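Local coordinates for Agap007691-pb (Anopheles gambiae, PDB 5C98), which is of unknown function but belongs to the serpins, a family whose typical members inhibit serine proteases, at residues P279-V283 / G370-K374; T149-I155 / I322-Y326; D189-E193 / R204-H209; E221-K225 / Q252-I257; L50-P55 / F69-V75. All blocks are in the same frame, centred on the assembly; numbering follows the deposited sequence.

In the fold
From the N terminus, interaction 5 closes first, bringing residues 50-55 and 69-75 together round helix 59-69 in the helical part of the serpin. Interaction 2 then opens at 149-155 and closes only at 322-326, fastening the segment after helix 133-146 to a strand of sheet A. Within that long span, interaction 3 closes the hairpin of strands 191-194 and 204-219, and interaction 4 follows it in series, joining the turn at 221-225 to helix 250-256. Interaction 1 opens before interaction 2 closes and ends after it, at 370-374, so the two cross. It touches both interactions 2 and 3, linking strand 270-287 to sheet B.

Interaction 1. Residues P279-V283 / G370-K374; sequences PKFFV and GNFSK
F372 and F281 run past each other in opposite directions, and the side chains of three residues of 279-283 reach the F372 ring from different directions. F281 comes over a face: its CB stands above one side of the F372 ring, 3.9 Å from the centroid, as a CH-pi contact set toward the rim. The two rings themselves meet obliquely, with their planes 38° apart. The closest approach of ring atoms, F281 CD2 to F372 CD1, is 3.7 Å. F372 gets there because its CG is turned anti to the backbone N (chi1 -173°), which sends the ring across the gap between two strands that are not hydrogen-bonded to each other here. P279 CG comes obliquely to F372 CE2, at 3.9 Å, while V283 CG2 reaches the ring edge at CD1, 4.1 Å away and near its plane. In the serpin fold this is where strand 270-287 passes from sheet C into sheet A, and strand 366-372 belongs to sheet B, so the buried F372 packs the sheets together with no hydrogen bond between the two segments. F354 meets F281 edge-to-face, and F195 meets F372 in the same manner. On the far side of the 370-374 backbone, N371 ND2 donates to S373 OG over 2.9 Å, with the acceptor close to the amide plane, and also to the carbonyl oxygen of C37.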
# COMPACT_ATOMS: atom_id res chain seq x y z
N PRO A 279 -1.22 18.08 9.49
CA PRO A 279 -0.53 18.69 8.35
C PRO A 279 -1.26 18.40 7.04
O PRO A 279 -1.86 17.34 6.86
CB PRO A 279 0.86 18.05 8.36
CG PRO A 279 0.69 16.81 9.13
CD PRO A 279 -0.39 17.04 10.13
N LYS A 280 -1.23 19.38 6.13
CA LYS A 280 -1.68 19.15 4.75
C LYS A 280 -0.56 18.36 4.09
O LYS A 280 0.44 18.93 3.65
CB LYS A 280 -1.93 20.48 4.05
CG LYS A 280 -2.58 20.34 2.71
CD LYS A 280 -2.71 21.68 2.01
CE LYS A 280 -3.07 21.50 0.55
NZ LYS A 280 -4.53 21.50 0.31
N PHE A 281 -0.70 17.03 4.02
CA PHE A 281 0.43 16.18 3.68
C PHE A 281 0.07 15.24 2.55
O PHE A 281 -1.10 15.02 2.23
CB PHE A 281 0.96 15.35 4.90
CG PHE A 281 0.12 14.14 5.24
CD1 PHE A 281 -1.03 14.23 6.01
CD2 PHE A 281 0.49 12.87 4.79
CE1 PHE A 281 -1.80 13.14 6.32
CE2 PHE A 281 -0.29 11.74 5.12
CZ PHE A 281 -1.43 11.88 5.86
N PHE A 282 1.12 14.71 1.95
CA PHE A 282 0.97 13.56 1.07
C PHE A 282 2.13 12.62 1.37
O PHE A 282 3.14 13.00 1.97
CB PHE A 282 0.99 13.98 -0.39
CG PHE A 282 2.34 14.35 -0.89
CD1 PHE A 282 2.86 15.60 -0.65
CD2 PHE A 282 3.10 13.42 -1.59
CE1 PHE A 282 4.11 15.94 -1.12
CE2 PHE A 282 4.35 13.73 -2.04
CZ PHE A 282 4.86 15.01 -1.81
N VAL A 283 1.94 11.38 0.92
CA VAL A 283 3.00 10.38 0.91
C VAL A 283 2.95 9.74 -0.46
O VAL A 283 1.88 9.32 -0.90
CB VAL A 283 2.85 9.33 2.03
CG1 VAL A 283 3.90 8.23 1.93
CG2 VAL A 283 2.98 10.00 3.38
N GLY A 370 0.79 3.30 6.47
CA GLY A 370 1.98 4.10 6.34
C GLY A 370 2.19 4.98 7.54
O GLY A 370 1.54 4.83 8.58
N ASN A 371 3.18 5.86 7.41
CA ASN A 371 3.52 6.80 8.47
C ASN A 371 3.98 8.10 7.85
O ASN A 371 4.47 8.14 6.72
CB ASN A 371 4.61 6.24 9.38
CG ASN A 371 5.94 6.12 8.70
OD1 ASN A 371 6.18 5.17 7.97
ND2 ASN A 371 6.84 7.06 8.97
N PHE A 372 3.78 9.18 8.61
CA PHE A 372 4.25 10.51 8.26
C PHE A 372 5.12 11.00 9.40
O PHE A 372 4.63 11.30 10.50
CB PHE A 372 3.06 11.44 7.99
CG PHE A 372 3.48 12.77 7.47
CD1 PHE A 372 3.94 12.87 6.19
CD2 PHE A 372 3.48 13.89 8.28
CE1 PHE A 372 4.38 14.10 5.69
CE2 PHE A 372 3.91 15.12 7.78
CZ PHE A 372 4.36 15.22 6.52
N SER A 373 6.43 11.07 9.13
CA SER A 373 7.45 11.35 10.13
C SER A 373 8.51 12.34 9.68
O SER A 373 9.13 12.96 10.54
CB SER A 373 8.17 10.07 10.51
OG SER A 373 7.23 9.14 10.98
N LYS A 374 8.78 12.47 8.37
CA LYS A 374 9.97 13.10 7.83
C LYS A 374 9.60 14.35 7.04
O LYS A 374 8.61 14.35 6.28
CB LYS A 374 10.70 12.11 6.92
CG LYS A 374 11.99 12.68 6.32
CD LYS A 374 12.68 11.73 5.37
CE LYS A 374 13.90 12.39 4.74
NZ LYS A 374 14.51 11.51 3.71

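Interaction 2. Residues T149-I155 / I322-Y326; sequences TEIEDFI and IQHCY
E150 begins the contact by laying its CB over the centre of the Y326 ring, 3.6 Å from the centroid, in a CH-pi contact. The setting is characteristic of serpins: the segment that follows helix 133-146 runs over sheet A, here across strand 320-328. From CB the E150 chain bends at CG, which stays above the rim of the ring, and the backbone oxygen of E150 accepts a hydrogen bond from R284. Next comes I151, whose two branches divide the work. CG2, anti to the backbone N, sits over the centre of the imidazole face of H324, 3.9 Å from the centroid, while CD1 reaches the backbone oxygen of H324 at 3.5 Å. D153 contributes mainly its carbonyl, with O 3.6 Å from H324 CE1. F154 then grips the histidine twice. Its O accepts from H324 ND1 over 2.8 Å, with an angle of 158° at the hydrogen, and the oxygen lies almost in the imidazole plane, which fixes the rotation of that ring. Meanwhile H324 CB stands over one face of the F154 ring, 3.4 Å from CE2, and the imidazole turns its edge toward the same ring; Y144 of helix 133-146 stacks on the phenyl. At the end of the segment, I155 CG2 meets I322 CG2, methyl to methyl, at 3.9 Å.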
# COMPACT_ATOMS: atom_id res chain seq x y z
N THR A 149 -3.21 8.28 -11.96
CA THR A 149 -3.22 7.77 -10.60
C THR A 149 -2.26 8.54 -9.71
O THR A 149 -1.91 8.07 -8.62
CB THR A 149 -2.90 6.29 -10.60
OG1 THR A 149 -3.36 5.71 -9.36
CG2 THR A 149 -1.38 6.04 -10.82
N GLU A 150 -1.85 9.73 -10.14
CA GLU A 150 -1.01 10.62 -9.35
C GLU A 150 0.41 10.10 -9.14
O GLU A 150 1.09 10.55 -8.22
CB GLU A 150 -1.65 11.01 -8.01
CG GLU A 150 -2.87 11.88 -8.14
CD GLU A 150 -2.58 13.14 -8.93
OE1 GLU A 150 -1.67 13.89 -8.52
OE2 GLU A 150 -3.24 13.35 -9.96
N ILE A 151 0.88 9.18 -9.98
CA ILE A 151 2.25 8.63 -9.91
C ILE A 151 2.83 8.78 -11.31
O ILE A 151 2.61 7.92 -12.17
CB ILE A 151 2.29 7.17 -9.44
CG1 ILE A 151 1.69 7.00 -8.06
CG2 ILE A 151 3.74 6.69 -9.39
CD1 ILE A 151 1.53 5.56 -7.61
N GLU A 152 3.58 9.86 -11.53
CA GLU A 152 4.12 10.17 -12.85
C GLU A 152 5.52 9.62 -13.07
O GLU A 152 5.97 9.58 -14.22
CB GLU A 152 4.13 11.69 -13.07
CG GLU A 152 2.74 12.32 -13.03
CD GLU A 152 1.87 11.91 -14.20
OE1 GLU A 152 2.26 12.20 -15.36
OE2 GLU A 152 0.80 11.30 -13.97
N ASP A 153 6.20 9.19 -12.02
CA ASP A 153 7.54 8.60 -12.12
C ASP A 153 7.55 7.34 -11.25
O ASP A 153 8.15 7.28 -10.18
CB ASP A 153 8.62 9.59 -11.68
CG ASP A 153 9.07 10.49 -12.81
OD1 ASP A 153 9.92 10.04 -13.61
OD2 ASP A 153 8.57 11.63 -12.89
N PHE A 154 6.86 6.33 -11.74
CA PHE A 154 6.65 5.13 -10.95
C PHE A 154 7.98 4.46 -10.57
O PHE A 154 8.14 3.99 -9.44
CB PHE A 154 5.72 4.19 -11.73
CG PHE A 154 5.23 3.04 -10.93
CD1 PHE A 154 6.04 1.96 -10.71
CD2 PHE A 154 3.96 3.04 -10.37
CE1 PHE A 154 5.63 0.91 -9.94
CE2 PHE A 154 3.54 1.95 -9.61
CZ PHE A 154 4.38 0.90 -9.40
N ILE A 155 8.92 4.36 -11.52
CA ILE A 155 10.20 3.68 -11.30
C ILE A 155 11.28 4.45 -12.03
O ILE A 155 11.00 5.27 -12.91
CB ILE A 155 10.28 2.19 -11.75
CG1 ILE A 155 9.67 2.01 -13.14
CG2 ILE A 155 9.66 1.23 -10.71
CD1 ILE A 155 10.21 0.78 -13.86
N ILE A 322 8.13 -4.25 -7.50
CA ILE A 322 8.15 -2.91 -6.95
C ILE A 322 6.72 -2.42 -6.78
O ILE A 322 5.88 -2.62 -7.66
CB ILE A 322 8.93 -1.94 -7.88
CG1 ILE A 322 10.39 -2.38 -8.01
CG2 ILE A 322 8.83 -0.52 -7.37
CD1 ILE A 322 11.18 -2.40 -6.73
N GLN A 323 6.48 -1.75 -5.66
CA GLN A 323 5.21 -1.09 -5.38
C GLN A 323 5.41 0.40 -5.22
O GLN A 323 6.44 0.86 -4.72
CB GLN A 323 4.55 -1.64 -4.12
CG GLN A 323 3.19 -1.06 -3.81
CD GLN A 323 2.47 -1.81 -2.71
OE1 GLN A 323 2.82 -1.71 -1.53
NE2 GLN A 323 1.46 -2.57 -3.08
N HIS A 324 4.42 1.19 -5.65
CA HIS A 324 4.43 2.63 -5.46
C HIS A 324 3.04 3.05 -5.03
O HIS A 324 2.05 2.69 -5.67
CB HIS A 324 4.83 3.34 -6.76
CG HIS A 324 5.56 4.63 -6.57
ND1 HIS A 324 6.65 4.98 -7.34
CD2 HIS A 324 5.34 5.67 -5.73
CE1 HIS A 324 7.07 6.18 -6.98
NE2 HIS A 324 6.30 6.62 -6.00
N CYS A 325 2.96 3.73 -3.89
CA CYS A 325 1.69 4.10 -3.30
C CYS A 325 1.59 5.60 -3.15
O CYS A 325 2.60 6.29 -2.98
CB CYS A 325 1.54 3.48 -1.93
SG CYS A 325 1.27 1.67 -1.98
N TYR A 326 0.36 6.09 -3.17
CA TYR A 326 0.07 7.51 -3.05
C TYR A 326 -1.14 7.72 -2.15
O TYR A 326 -2.11 6.97 -2.22
CB TYR A 326 -0.26 8.08 -4.42
CG TYR A 326 -0.75 9.53 -4.42
CD1 TYR A 326 0.14 10.58 -4.34
CD2 TYR A 326 -2.11 9.81 -4.49
CE1 TYR A 326 -0.31 11.93 -4.33
CE2 TYR A 326 -2.57 11.14 -4.47
CZ TYR A 326 -1.67 12.18 -4.41
OH TYR A 326 -2.12 13.51 -4.42

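Interaction 3. Residues D189-E193 / R204-H209; sequences DTALE and RVSTMH
The beta hairpin of strands 191-194 and 204-219 is joined here by A191 with T207 and by E193 with V205, two antiparallel hydrogen-bonded pairs on either side of the non-hydrogen-bonded pair L192 and S206. The shortest of their backbone bonds runs from T207 N to A191 O, 2.8 Å. V205 O takes two donors from opposite faces of its carbonyl plane: E193 N at 3.0 Å and the hydroxyl T207 OG1 at 2.9 Å. E193 extends its chain over T207 at about a right angle, with CB 3.6 Å from T207 OG1, and its carboxylate goes on to a salt bridge with K277. Nearer the hairpin turn, R204 bends back at chi3 (77°), so that one guanidinium face lies over E193 CA and NH2 donates to L192 O at 3.1 Å. At the other end a water donates to T190 OG1 and accepts from H209 N, bridging the two segments; T190 OG1 is also hydrogen-bonded to E331. Strand 204-219 is flanked on its other side by strand 270-287, through backbone bonds of S206 and M208 to K280 and L278, leaving 191-194 as the outer strand of serpin sheet C.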
# COMPACT_ATOMS: atom_id res chain seq x y z
N ASP A 189 -8.26 28.63 7.82
CA ASP A 189 -7.76 28.19 9.11
C ASP A 189 -6.44 27.44 9.00
O ASP A 189 -5.88 27.03 10.02
CB ASP A 189 -8.81 27.29 9.77
CG ASP A 189 -10.00 28.08 10.31
OD1 ASP A 189 -9.80 29.22 10.79
OD2 ASP A 189 -11.14 27.57 10.23
N THR A 190 -5.96 27.22 7.78
CA THR A 190 -4.67 26.59 7.57
C THR A 190 -3.56 27.61 7.79
O THR A 190 -3.64 28.74 7.31
CB THR A 190 -4.63 26.04 6.14
OG1 THR A 190 -5.63 25.03 5.99
CG2 THR A 190 -3.26 25.42 5.79
N ALA A 191 -2.55 27.21 8.55
CA ALA A 191 -1.44 28.11 8.86
C ALA A 191 -0.17 27.29 9.00
O ALA A 191 -0.21 26.06 9.17
CB ALA A 191 -1.70 28.89 10.15
N LEU A 192 0.96 27.99 8.95
CA LEU A 192 2.24 27.35 9.19
C LEU A 192 2.37 27.06 10.67
O LEU A 192 2.35 27.98 11.50
CB LEU A 192 3.39 28.25 8.72
CG LEU A 192 3.58 28.46 7.22
CD1 LEU A 192 4.76 29.42 7.02
CD2 LEU A 192 3.81 27.14 6.50
N GLU A 193 2.48 25.79 11.02
CA GLU A 193 2.64 25.38 12.40
C GLU A 193 3.76 24.37 12.49
O GLU A 193 4.04 23.61 11.55
CB GLU A 193 1.34 24.79 12.97
CG GLU A 193 0.17 25.75 12.93
CD GLU A 193 -1.04 25.29 13.72
OE1 GLU A 193 -0.89 24.52 14.70
OE2 GLU A 193 -2.17 25.73 13.38
N ARG A 204 8.26 24.26 10.39
CA ARG A 204 6.86 24.65 10.26
C ARG A 204 6.34 24.31 8.87
O ARG A 204 7.00 24.57 7.86
CB ARG A 204 6.69 26.14 10.55
CG ARG A 204 7.22 26.48 11.92
CD ARG A 204 7.07 27.97 12.29
NE ARG A 204 5.69 28.28 12.67
CZ ARG A 204 5.19 28.08 13.89
NH1 ARG A 204 5.94 27.55 14.86
NH2 ARG A 204 3.93 28.39 14.14
N VAL A 205 5.13 23.75 8.82
CA VAL A 205 4.48 23.36 7.58
C VAL A 205 3.00 23.70 7.63
O VAL A 205 2.40 23.87 8.70
CB VAL A 205 4.65 21.87 7.26
CG1 VAL A 205 6.12 21.54 7.01
CG2 VAL A 205 4.08 21.03 8.39
N SER A 206 2.40 23.79 6.45
CA SER A 206 0.97 24.06 6.35
C SER A 206 0.20 23.02 7.14
O SER A 206 0.32 21.81 6.88
CB SER A 206 0.57 24.01 4.88
OG SER A 206 -0.75 24.49 4.70
N THR A 207 -0.61 23.49 8.10
CA THR A 207 -1.32 22.63 9.03
C THR A 207 -2.79 23.01 9.02
O THR A 207 -3.14 24.18 9.20
CB THR A 207 -0.74 22.78 10.43
OG1 THR A 207 0.62 22.32 10.43
CG2 THR A 207 -1.52 21.98 11.46
N MET A 208 -3.64 22.02 8.75
CA MET A 208 -5.08 22.22 8.67
C MET A 208 -5.70 22.15 10.06
O MET A 208 -5.18 21.48 10.96
CB MET A 208 -5.70 21.12 7.81
CG MET A 208 -5.15 21.02 6.41
SD MET A 208 -6.11 19.92 5.34
CE MET A 208 -5.82 18.36 6.16
N HIS A 209 -6.83 22.84 10.23
CA HIS A 209 -7.48 22.92 11.53
C HIS A 209 -8.98 22.96 11.32
O HIS A 209 -9.46 23.75 10.50
CB HIS A 209 -7.08 24.22 12.23
CG HIS A 209 -7.57 24.34 13.65
ND1 HIS A 209 -7.44 25.51 14.37
CD2 HIS A 209 -8.13 23.44 14.49
CE1 HIS A 209 -7.92 25.32 15.59
NE2 HIS A 209 -8.35 24.08 15.68
O HOH W 1 -11.86 24.40 9.59
O HOH W 2 -7.51 24.25 7.67

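Interaction 4. Residues E221-K225 / Q252-I257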
# COMPACT_ATOMS: atom_id res chain seq x y z
N GLU A 221 -3.33 1.20 26.18
CA GLU A 221 -2.35 0.11 26.06
C GLU A 221 -1.41 0.33 24.88
O GLU A 221 -0.20 0.09 24.99
CB GLU A 221 -3.07 -1.23 25.92
N LEU A 222 -1.92 0.80 23.74
CA LEU A 222 -1.09 1.14 22.60
C LEU A 222 -0.38 2.47 22.78
O LEU A 222 0.62 2.73 22.10
CB LEU A 222 -1.98 1.22 21.37
CG LEU A 222 -1.44 1.02 19.96
CD1 LEU A 222 -0.40 -0.07 19.85
CD2 LEU A 222 -2.62 0.68 19.07
N ARG A 223 -0.84 3.28 23.73
CA ARG A 223 -0.28 4.59 24.04
C ARG A 223 -0.48 5.57 22.88
O ARG A 223 0.45 6.23 22.44
CB ARG A 223 1.20 4.55 24.44
CG ARG A 223 1.59 3.44 25.40
CD ARG A 223 0.91 3.61 26.72
NE ARG A 223 1.35 4.76 27.50
CZ ARG A 223 0.63 5.28 28.48
NH1 ARG A 223 -0.56 4.76 28.80
NH2 ARG A 223 1.08 6.33 29.15
N CYS A 224 -1.72 5.69 22.40
CA CYS A 224 -2.00 6.63 21.34
C CYS A 224 -3.44 7.13 21.40
O CYS A 224 -4.33 6.45 21.93
CB CYS A 224 -1.68 6.06 19.96
SG CYS A 224 -2.70 4.62 19.53
N LYS A 225 -3.64 8.33 20.86
CA LYS A 225 -4.96 8.81 20.49
C LYS A 225 -5.30 8.31 19.09
O LYS A 225 -4.41 8.07 18.27
CB LYS A 225 -4.96 10.34 20.46
CG LYS A 225 -4.89 11.02 21.78
CD LYS A 225 -5.00 12.53 21.64
CE LYS A 225 -5.01 13.20 22.97
NZ LYS A 225 -5.09 14.67 22.86
N GLN A 252 7.20 2.56 18.77
CA GLN A 252 6.55 1.68 19.73
C GLN A 252 5.14 1.31 19.28
O GLN A 252 4.70 0.17 19.43
CB GLN A 252 6.50 2.35 21.10
CG GLN A 252 6.01 1.43 22.20
CD GLN A 252 5.84 2.15 23.52
OE1 GLN A 252 6.69 2.95 23.93
NE2 GLN A 252 4.74 1.86 24.21
N ILE A 253 4.39 2.27 18.73
CA ILE A 253 3.05 1.97 18.23
C ILE A 253 3.14 1.03 17.03
O ILE A 253 2.40 0.05 16.93
CB ILE A 253 2.33 3.29 17.84
CG1 ILE A 253 1.76 4.02 19.06
CG2 ILE A 253 1.16 3.03 16.88
CD1 ILE A 253 2.72 4.46 20.10
N VAL A 254 4.03 1.33 16.09
CA VAL A 254 4.13 0.55 14.87
C VAL A 254 4.49 -0.89 15.21
O VAL A 254 3.92 -1.84 14.65
CB VAL A 254 5.20 1.14 13.94
CG1 VAL A 254 5.51 0.17 12.76
CG2 VAL A 254 4.76 2.47 13.42
N ASN A 255 5.42 -1.09 16.15
CA ASN A 255 5.83 -2.45 16.46
C ASN A 255 4.81 -3.17 17.34
O ASN A 255 4.72 -4.40 17.31
CB ASN A 255 7.20 -2.44 17.11
CG ASN A 255 8.29 -2.30 16.10
OD1 ASN A 255 8.20 -2.86 15.00
ND2 ASN A 255 9.32 -1.55 16.44
N SER A 256 4.04 -2.44 18.12
CA SER A 256 3.09 -3.03 19.05
C SER A 256 1.79 -3.47 18.39
O SER A 256 1.17 -4.45 18.83
CB SER A 256 2.74 -2.02 20.14
OG SER A 256 3.83 -1.77 21.03
N ILE A 257 1.36 -2.77 17.34
CA ILE A 257 -0.03 -2.89 16.90
C ILE A 257 -0.29 -4.27 16.30
O ILE A 257 0.49 -4.80 15.50
CB ILE A 257 -0.38 -1.76 15.92
CG1 ILE A 257 -1.90 -1.72 15.69
CG2 ILE A 257 0.42 -1.90 14.65
CD1 ILE A 257 -2.33 -0.54 14.80
O HOH W 3 2.78 0.95 22.14
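L222 reaches from the turn at 221-225 toward the last coil of helix 250-256, and its side chain can be followed atom by atom. CB carries the chain off the backbone, with CG roughly anti to the backbone N (chi1 -156°), directing the branches at the helix. CG passes I253 CG1 at 4.5 Å. Beyond it the fork divides: CD1 comes to S256 CB at 3.7 Å and lies near the backbone oxygen of I253, whereas CD2 meets I257 CG1 at 4.2 Å, just past the helix end. I253 answers from the helix side, its CD1 resting 3.4 Å from L222 O, and its CG1 packing against C224 CB at 4.1 Å. L222 O also accepts from a water, over 2.8 Å, and that water in turn accepts from Q252 NE2, so a polar link runs beside the apolar one. R223 and Q252 lie side by side and point the same way, with the arginine CG 3.7 Å from Q252 NE2 and their flat groups only 13° from parallel; the guanidinium goes on to the backbone oxygen of N220. R223 and C224 both face H219 across the hairpin of strands 204-219 and 224-230, which is a G1 beta bulge, and the helix packs on this turn beside sheet B of the serpin fold.

Interaction 5. Residues L50-P55 / F69-V75; sequences LSMFYP and FGLPEDV
Y54 OH donates the one hydrogen bond that crosses this contact, to P72 O over 2.6 Å. The hydroxyl stands 38° above the plane of that carbonyl, and it accepts in turn from Q66 NE2 of helix 59-69, so two bonds hold the phenol end. A CH-pi contact comes next: L71 CD1 sits over one face of the Y54 ring, 3.8 Å from its centroid and set toward CG. The two side chains slide past each other in opposite directions, the tyrosine extended with CG anti to its own N (chi1 178°), which takes the hydroxyl as far as P72. A type I turn from S51 to Y54, at the end of helix 43-51, puts the tyrosine there. These residues belong to the helical region of the serpin, where 69-75 is the short connection between helices 59-69 and 75-89, and the contact sets it beside the end of helix 43-51 and the turn after it. D74 caps the start of helix 75-89, through OD1 to A77 N. Apolar contacts complete the set. V75 splits its methyls, CG2 lying 3.9 Å from Y54 CE2 and CG1 3.6 Å from P55 CB. At the other end L50 crosses F69 at about a right angle; in one of its two deposited conformers CD2 lies at the ring edge, 4.0 Å from F69 CZ, a less certain contact.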
# COMPACT_ATOMS: atom_id res chain seq x y z
N LEU A 50 0.68 -10.67 -6.55
CA LEU A 50 1.53 -11.84 -6.59
C LEU A 50 0.71 -13.12 -6.76
O LEU A 50 1.18 -14.08 -7.37
CB LEU A 50 2.39 -11.85 -5.32
CG LEU A 50 3.60 -12.76 -5.26
CD1 LEU A 50 4.47 -12.63 -6.51
CD2 LEU A 50 4.40 -12.45 -4.01
N SER A 51 -0.51 -13.13 -6.25
CA SER A 51 -1.38 -14.30 -6.34
C SER A 51 -1.66 -14.70 -7.78
O SER A 51 -2.03 -15.85 -8.04
CB SER A 51 -2.73 -14.00 -5.67
OG SER A 51 -2.66 -14.13 -4.27
N MET A 52 -1.56 -13.76 -8.73
CA MET A 52 -1.78 -14.10 -10.14
C MET A 52 -0.81 -15.18 -10.59
O MET A 52 -1.12 -15.94 -11.50
CB MET A 52 -1.62 -12.86 -11.02
CG MET A 52 -2.56 -11.72 -10.69
SD MET A 52 -2.58 -10.44 -11.96
CE MET A 52 -0.92 -9.78 -11.78
N PHE A 53 0.37 -15.25 -9.97
CA PHE A 53 1.34 -16.27 -10.35
C PHE A 53 1.12 -17.61 -9.65
O PHE A 53 1.76 -18.59 -10.02
CB PHE A 53 2.74 -15.74 -10.07
CG PHE A 53 3.08 -14.55 -10.90
CD1 PHE A 53 3.65 -14.72 -12.14
CD2 PHE A 53 2.76 -13.26 -10.48
CE1 PHE A 53 3.94 -13.63 -12.94
CE2 PHE A 53 3.04 -12.16 -11.29
CZ PHE A 53 3.64 -12.36 -12.51
N TYR A 54 0.25 -17.67 -8.64
CA TYR A 54 0.05 -18.92 -7.91
C TYR A 54 -0.33 -20.09 -8.80
O TYR A 54 0.22 -21.17 -8.59
CB TYR A 54 -1.02 -18.67 -6.85
CG TYR A 54 -1.44 -19.83 -5.98
CD1 TYR A 54 -0.54 -20.41 -5.09
CD2 TYR A 54 -2.75 -20.26 -5.97
CE1 TYR A 54 -0.93 -21.41 -4.26
CE2 TYR A 54 -3.15 -21.27 -5.14
CZ TYR A 54 -2.24 -21.84 -4.28
OH TYR A 54 -2.63 -22.85 -3.42
N PRO A 55 -1.22 -19.94 -9.78
CA PRO A 55 -1.53 -21.10 -10.64
C PRO A 55 -0.37 -21.58 -11.48
O PRO A 55 -0.42 -22.71 -11.99
CB PRO A 55 -2.69 -20.58 -11.52
CG PRO A 55 -3.17 -19.35 -10.85
CD PRO A 55 -2.03 -18.77 -10.14
N PHE A 69 -0.32 -15.93 2.46
CA PHE A 69 -1.55 -15.26 2.09
C PHE A 69 -2.80 -16.08 2.38
O PHE A 69 -3.91 -15.56 2.19
CB PHE A 69 -1.55 -14.96 0.57
CG PHE A 69 -0.33 -14.21 0.07
CD1 PHE A 69 0.17 -13.10 0.75
CD2 PHE A 69 0.33 -14.64 -1.09
CE1 PHE A 69 1.27 -12.44 0.27
CE2 PHE A 69 1.44 -14.01 -1.55
CZ PHE A 69 1.91 -12.87 -0.87
N GLY A 70 -2.67 -17.34 2.78
CA GLY A 70 -3.84 -18.18 2.99
C GLY A 70 -4.56 -18.58 1.73
O GLY A 70 -5.76 -18.86 1.78
N LEU A 71 -3.87 -18.64 0.60
CA LEU A 71 -4.53 -18.98 -0.66
C LEU A 71 -5.10 -20.39 -0.60
O LEU A 71 -4.50 -21.29 0.01
CB LEU A 71 -3.53 -18.90 -1.81
CG LEU A 71 -2.89 -17.55 -2.03
CD1 LEU A 71 -2.22 -17.49 -3.42
CD2 LEU A 71 -3.88 -16.38 -1.88
N PRO A 72 -6.25 -20.64 -1.24
CA PRO A 72 -6.81 -21.99 -1.31
C PRO A 72 -5.88 -22.97 -2.00
O PRO A 72 -5.21 -22.64 -2.99
CB PRO A 72 -8.10 -21.81 -2.12
CG PRO A 72 -8.49 -20.41 -1.90
CD PRO A 72 -7.19 -19.63 -1.78
N GLU A 73 -5.87 -24.21 -1.50
CA GLU A 73 -5.19 -25.29 -2.21
C GLU A 73 -5.87 -25.61 -3.53
O GLU A 73 -5.23 -26.16 -4.44
CB GLU A 73 -5.15 -26.54 -1.34
CG GLU A 73 -4.19 -26.42 -0.18
CD GLU A 73 -3.91 -27.77 0.46
OE1 GLU A 73 -4.86 -28.41 0.94
OE2 GLU A 73 -2.73 -28.19 0.46
N ASP A 74 -7.16 -25.33 -3.64
CA ASP A 74 -7.91 -25.47 -4.89
C ASP A 74 -7.51 -24.27 -5.73
O ASP A 74 -7.97 -23.16 -5.48
CB ASP A 74 -9.39 -25.44 -4.56
CG ASP A 74 -10.28 -25.46 -5.76
OD1 ASP A 74 -9.79 -25.35 -6.89
OD2 ASP A 74 -11.52 -25.60 -5.55
N VAL A 75 -6.65 -24.49 -6.72
CA VAL A 75 -6.11 -23.39 -7.52
C VAL A 75 -7.21 -22.70 -8.30
O VAL A 75 -7.20 -21.47 -8.45
CB VAL A 75 -4.98 -23.90 -8.43
CG1 VAL A 75 -4.59 -22.85 -9.44
CG2 VAL A 75 -3.78 -24.27 -7.59